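Local atomic coordinates of bottromycin amidohydrolase (Streptomyces purpureus, PDB entry 6I5S), a protein that probably hydrolyses an amide bond in a thiazoline-containing precursor as a two-zinc amidohydrolase, acting as the gatekeeper of bottromycin biosynthesis. Residues A[377-381]-A[382-386]; A[361-364]-A[365-368]; A[191-194]-A[195-199]. All blocks are in the same frame, centred on the assembly; numbering follows the deposited sequence.

Contact 1: A[377-381]-A[382-386]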
# COMPACT_ATOMS: atom_id res chain seq x y z
N VAL A 377 -3.42 11.90 -7.76
CA VAL A 377 -3.45 10.53 -7.27
C VAL A 377 -2.20 9.78 -7.73
O VAL A 377 -1.63 8.95 -6.98
CB VAL A 377 -4.77 9.85 -7.69
CG1 VAL A 377 -4.75 9.47 -9.15
CG2 VAL A 377 -5.05 8.67 -6.81
N LEU A 378 -1.68 10.12 -8.91
CA LEU A 378 -0.42 9.52 -9.33
C LEU A 378 0.73 9.92 -8.41
O LEU A 378 1.58 9.09 -8.04
CB LEU A 378 -0.09 9.90 -10.77
CG LEU A 378 1.18 9.21 -11.34
CD1 LEU A 378 1.08 7.68 -11.31
CD2 LEU A 378 1.50 9.70 -12.74
N LYS A 379 0.79 11.20 -8.02
CA LYS A 379 1.80 11.66 -7.07
C LYS A 379 1.69 10.92 -5.74
O LYS A 379 2.70 10.52 -5.16
CB LYS A 379 1.68 13.17 -6.86
CG LYS A 379 2.74 13.75 -5.99
CD LYS A 379 2.63 15.29 -5.84
CE LYS A 379 3.91 15.84 -5.16
NZ LYS A 379 3.87 17.31 -4.96
N ALA A 380 0.48 10.75 -5.22
CA ALA A 380 0.26 9.97 -4.00
C ALA A 380 0.71 8.51 -4.14
O ALA A 380 1.21 7.92 -3.17
CB ALA A 380 -1.21 10.00 -3.65
N ALA A 381 0.56 7.93 -5.33
CA ALA A 381 0.87 6.53 -5.57
C ALA A 381 2.36 6.31 -5.71
O ALA A 381 2.85 5.19 -5.55
CB ALA A 381 0.14 6.05 -6.86
N THR A 382 3.11 7.39 -5.98
CA THR A 382 4.50 7.24 -6.34
C THR A 382 5.42 8.21 -5.60
O THR A 382 5.97 7.85 -4.55
CB THR A 382 4.70 7.37 -7.88
OG1 THR A 382 4.25 8.65 -8.38
CG2 THR A 382 3.96 6.28 -8.62
N ALA A 383 5.69 9.38 -6.19
CA ALA A 383 6.67 10.33 -5.66
C ALA A 383 6.51 10.62 -4.16
O ALA A 383 7.49 10.68 -3.43
CB ALA A 383 6.59 11.63 -6.45
N ASP A 384 5.27 10.87 -3.69
CA ASP A 384 5.13 11.22 -2.28
C ASP A 384 5.32 10.00 -1.39
O ASP A 384 5.74 10.14 -0.23
CB ASP A 384 3.77 11.87 -2.04
CG ASP A 384 3.82 13.39 -2.20
OD1 ASP A 384 4.86 13.90 -2.63
OD2 ASP A 384 2.84 14.07 -1.87
N ALA A 385 5.03 8.81 -1.90
CA ALA A 385 5.32 7.60 -1.13
C ALA A 385 6.82 7.34 -1.04
O ALA A 385 7.34 6.95 0.01
CB ALA A 385 4.61 6.39 -1.71
N TYR A 386 7.56 7.57 -2.11
CA TYR A 386 9.01 7.42 -1.98
C TYR A 386 9.55 8.43 -0.98
O TYR A 386 10.44 8.13 -0.19
CB TYR A 386 9.68 7.60 -3.34
CG TYR A 386 9.29 6.47 -4.30
CD1 TYR A 386 9.50 5.14 -3.96
CD2 TYR A 386 8.70 6.73 -5.54
CE1 TYR A 386 9.15 4.10 -4.80
CE2 TYR A 386 8.32 5.68 -6.41
CZ TYR A 386 8.55 4.37 -6.01
OH TYR A 386 8.22 3.28 -6.82
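Thr-382 turns its hydroxyl back onto Leu-378, in the helix turn before it. OG1 of Thr-382 donates to the backbone O of Leu-378 at 2.7 Å. The donor stands above the carbonyl plane of Leu-378, 38° out of it. A chi1 of 60° turns OG1 back to this oxygen and leaves CG2 beside the backbone N of Thr-382.

Both backbone bonds that cross the junction end on the O of Lys-379. The N of Asp-384 reaches the O of Lys-379 at 3.0 Å. The N of Thr-382 reaches the O of Lys-379 at 3.3 Å, from the opposite face of the carbonyl and well above its plane. This oxygen, in the last turn of the first helix, thus takes the N-H of the linking residue and that of Asp-384 in the second helix.

This is a break between two helices. Helix 374-381 ends, the backbone of Thr-382 departs from the helical conformation, and helix 383-388 starts at once. Thr-382 sits in the N-cap position of the second helix, yet its side chain makes no capping bond there. The junction lies against strand 84-95, which carries the zinc ligand His-94. A backbone bond joins Ala-381 to Val-91 of that strand, and Thr-382 packs on Pro-88 and Phe-90.

Opposite charges lie near each other without pairing. Lys-379 is extended, and its CE lies 3.3 Å from OD1 of Asp-384. NZ of Lys-379 stays 4.2 Å from OD1 of Asp-384, beyond a salt bridge. The stronger partner of Asp-384 is Arg-342, which forms a salt bridge with OD1.

The apolar pair is Leu-378 and Thr-382. CD1 of Leu-378 lies 4.2 Å from CG2 of Thr-382.

Contact 2: A[361-364]-A[365-368]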
# COMPACT_ATOMS: atom_id res chain seq x y z
N HIS A 361 -5.77 -0.25 -6.63
CA HIS A 361 -6.55 0.49 -7.61
C HIS A 361 -7.93 0.84 -7.09
O HIS A 361 -8.49 1.85 -7.51
CB HIS A 361 -6.54 -0.31 -8.93
CG HIS A 361 -5.16 -0.38 -9.48
ND1 HIS A 361 -4.58 0.71 -10.10
CD2 HIS A 361 -4.19 -1.31 -9.33
CE1 HIS A 361 -3.31 0.41 -10.38
NE2 HIS A 361 -3.05 -0.79 -9.89
N LYS A 362 -8.50 0.04 -6.19
CA LYS A 362 -9.73 0.48 -5.51
C LYS A 362 -9.50 1.73 -4.69
O LYS A 362 -10.40 2.60 -4.60
CB LYS A 362 -10.29 -0.62 -4.63
CG LYS A 362 -10.85 -1.82 -5.37
CD LYS A 362 -11.74 -2.60 -4.43
CE LYS A 362 -12.27 -3.83 -5.07
NZ LYS A 362 -13.35 -4.46 -4.24
N GLU A 363 -8.32 1.87 -4.09
CA GLU A 363 -8.05 3.06 -3.29
C GLU A 363 -7.83 4.26 -4.20
O GLU A 363 -8.31 5.35 -3.88
CB GLU A 363 -6.84 2.84 -2.39
CG GLU A 363 -6.51 4.07 -1.48
CD GLU A 363 -7.54 4.38 -0.47
OE1 GLU A 363 -8.54 3.63 -0.43
OE2 GLU A 363 -7.36 5.40 0.31
N ILE A 364 -7.16 4.08 -5.35
CA ILE A 364 -7.14 5.15 -6.35
C ILE A 364 -8.56 5.55 -6.73
O ILE A 364 -8.88 6.74 -6.83
CB ILE A 364 -6.32 4.74 -7.59
CG1 ILE A 364 -4.82 4.75 -7.18
CG2 ILE A 364 -6.56 5.69 -8.77
CD1 ILE A 364 -3.93 4.15 -8.22
N ALA A 365 -9.43 4.57 -6.91
CA ALA A 365 -10.83 4.88 -7.27
C ALA A 365 -11.54 5.66 -6.15
O ALA A 365 -12.27 6.60 -6.42
CB ALA A 365 -11.57 3.59 -7.61
N GLU A 366 -11.34 5.27 -4.89
CA GLU A 366 -11.91 6.04 -3.78
C GLU A 366 -11.44 7.49 -3.79
O GLU A 366 -12.25 8.41 -3.59
CB GLU A 366 -11.54 5.43 -2.42
CG GLU A 366 -12.16 4.07 -2.08
CD GLU A 366 -13.58 4.11 -1.59
OE1 GLU A 366 -14.04 5.20 -1.17
OE2 GLU A 366 -14.25 3.04 -1.59
N LEU A 367 -10.14 7.70 -4.00
CA LEU A 367 -9.60 9.05 -3.96
C LEU A 367 -10.07 9.89 -5.15
O LEU A 367 -10.40 11.07 -5.00
CB LEU A 367 -8.06 8.98 -3.93
CG LEU A 367 -7.49 8.43 -2.62
CD1 LEU A 367 -6.05 8.03 -2.81
CD2 LEU A 367 -7.60 9.53 -1.55
N THR A 368 -10.17 9.28 -6.34
CA THR A 368 -10.66 10.06 -7.48
C THR A 368 -12.17 10.30 -7.40
O THR A 368 -12.65 11.36 -7.83
CB THR A 368 -10.28 9.38 -8.81
OG1 THR A 368 -10.74 8.01 -8.84
CG2 THR A 368 -8.76 9.40 -8.98
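Glu-363 and Leu-367 meet one turn apart on helix 358-369, an alpha helix that follows the zinc ligand Asp-348 in the chain. CG of Glu-363 lies 4.2 Å from CD1 of Leu-367. Four backbone bonds, from the N of each residue 365 to 368 to the O four places earlier, hold the turn.

The Glu-363 chain leaves with CG opposite its own N (chi1 -179°) and then bends at chi2 (66°). The bend brings OE1 of Glu-363 alongside Glu-366, 4.0 Å from its CG. The two side chains cross at about a right angle, but their carboxylates have separate partners. OE1 and OE2 of Glu-363 take the backbone N-H groups of Val-274 and Leu-273, at the start of helix 273-280, where the Leu-273 side chain also packs on Leu-367. That helix end would probably favour the charged carboxylate. Glu-366 is also bent at chi2, and its OE2 pairs with Arg-369 and Arg-277. CG of Glu-366 rests 3.4 Å from the O of Lys-362.

Leu-367 lays its branch over the O of Glu-363, with CG of Leu-367 at 3.4 Å from that oxygen. On another side of the helix, the CG2 methyls of Ile-364 and Thr-368 lie 4.3 Å apart.

Thr-368 folds its hydroxyl back over the helix. OG1 of Thr-368 has two backbone acceptors within range, and either could take its proton: the O of Ile-364 at 3.0 Å and the O of Ala-365 at 3.2 Å.

Contact 3: A[191-194]-A[195-199]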
# COMPACT_ATOMS: atom_id res chain seq x y z
N PRO A 191 3.03 10.53 27.84
CA PRO A 191 4.46 10.72 28.17
C PRO A 191 5.38 9.75 27.43
O PRO A 191 6.55 10.07 27.09
CB PRO A 191 4.50 10.49 29.69
CG PRO A 191 3.18 10.35 30.16
CD PRO A 191 2.22 10.17 29.03
N VAL A 192 4.90 8.53 27.20
CA VAL A 192 5.65 7.55 26.45
C VAL A 192 5.76 7.95 24.99
O VAL A 192 6.85 7.86 24.41
CB VAL A 192 5.03 6.16 26.66
CG1 VAL A 192 5.77 5.12 25.84
CG2 VAL A 192 5.05 5.75 28.15
N PHE A 193 4.66 8.41 24.37
CA PHE A 193 4.71 8.92 23.01
C PHE A 193 5.74 10.04 22.90
O PHE A 193 6.54 10.09 21.95
CB PHE A 193 3.33 9.37 22.56
CG PHE A 193 3.30 9.95 21.19
CD1 PHE A 193 3.13 9.14 20.09
CD2 PHE A 193 3.47 11.30 21.01
CE1 PHE A 193 3.08 9.70 18.81
CE2 PHE A 193 3.42 11.88 19.76
CZ PHE A 193 3.24 11.09 18.66
N GLU A 194 5.72 10.99 23.84
CA GLU A 194 6.61 12.14 23.73
C GLU A 194 8.06 11.72 23.78
O GLU A 194 8.90 12.26 23.04
CB GLU A 194 6.34 13.16 24.86
CG GLU A 194 5.03 13.87 24.72
CD GLU A 194 4.66 14.76 25.91
OE1 GLU A 194 5.40 14.88 26.92
OE2 GLU A 194 3.56 15.35 25.82
N ALA A 195 8.37 10.79 24.69
CA ALA A 195 9.73 10.26 24.77
C ALA A 195 10.11 9.50 23.51
O ALA A 195 11.25 9.62 23.04
CB ALA A 195 9.88 9.36 25.99
N LEU A 196 9.17 8.71 22.96
CA LEU A 196 9.42 7.91 21.76
C LEU A 196 9.71 8.80 20.57
O LEU A 196 10.70 8.58 19.86
CB LEU A 196 8.21 7.03 21.46
CG LEU A 196 8.19 6.27 20.14
CD1 LEU A 196 9.32 5.29 20.13
CD2 LEU A 196 6.89 5.56 20.04
N VAL A 197 8.89 9.83 20.35
CA VAL A 197 9.16 10.66 19.18
C VAL A 197 10.40 11.50 19.37
O VAL A 197 11.14 11.74 18.40
CB VAL A 197 7.93 11.50 18.76
CG1 VAL A 197 6.78 10.54 18.32
CG2 VAL A 197 7.52 12.45 19.83
N ARG A 198 10.71 11.94 20.62
CA ARG A 198 11.95 12.66 20.87
C ARG A 198 13.15 11.76 20.57
O ARG A 198 14.09 12.17 19.88
CB ARG A 198 11.98 13.11 22.34
CG ARG A 198 13.28 13.78 22.78
CD ARG A 198 13.33 13.82 24.31
NE ARG A 198 13.46 12.44 24.80
CZ ARG A 198 13.06 12.01 25.99
NH1 ARG A 198 12.51 12.87 26.87
NH2 ARG A 198 13.24 10.74 26.32
N ASP A 199 13.11 10.52 21.05
CA ASP A 199 14.28 9.66 20.89
C ASP A 199 14.41 9.07 19.48
O ASP A 199 15.54 8.86 18.99
CB ASP A 199 14.25 8.53 21.92
CG ASP A 199 14.36 9.07 23.36
OD1 ASP A 199 14.77 10.23 23.51
OD2 ASP A 199 13.98 8.37 24.32
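Ala-195, Leu-196, Val-197 and Arg-198 each donate a backbone N-H to the O four residues earlier, as in a regular alpha helix. The helix is 190-203, which follows the carboxylated lysine Xaa-183 that bridges the two zinc ions.

Phe-193 and Val-197 form the main side-chain contact, a CH-pi interaction. CG1 of Val-197 sits over one face of the Phe-193 ring, 3.9 Å from its centroid and offset toward the rim. The ring atom nearest to CG1 of Val-197 is CZ of Phe-193, at 3.6 Å. With CG anti to its N (chi1 178°), the ring of Phe-193 lies alongside Val-197. Both residues also touch Thr-223 of helix 217-223. On another side, Val-192 and Leu-196 pack on Val-167 of helix 164-177.

Arg-198 sets CB 3.3 Å from the O of Glu-194. Its chain bends at chi3, and one guanidinium face lies over CA of Ala-195. An alanine here removes the guanidinium, and Asp-199 would probably lose its two-nitrogen clasp and be freer to turn. The clasp is a side-on salt bridge: NE of Arg-198 donates to OD1 of Asp-199 at 2.9 Å, and NH2 of Arg-198 donates to OD2 of Asp-199 at 3.2 Å. OD1 of Asp-199 also receives NH2 of Arg-198 at 3.2 Å, from the same face as NE.

Overall arrangement
Contacts 1 and 2 belong to consecutive helices and touch directly. Their centres are about 13 Å apart. Val-377 is the meeting point: its CG2 lies 3.9 Å from CG2 of Ile-364, and its CG1 lies 4.0 Å from CG2 of Thr-368. Contact 3 stands apart, with its centre about 29 Å from that of contact 1 and about 34 Å from that of contact 2. Its nearest atoms are about 19 Å and 22 Å from theirs. The side chain of Glu-363, in contact 2, is about 12 Å from a zinc ion, and that of Phe-193, in contact 3, about 14 Å. Neither residue is a metal ligand.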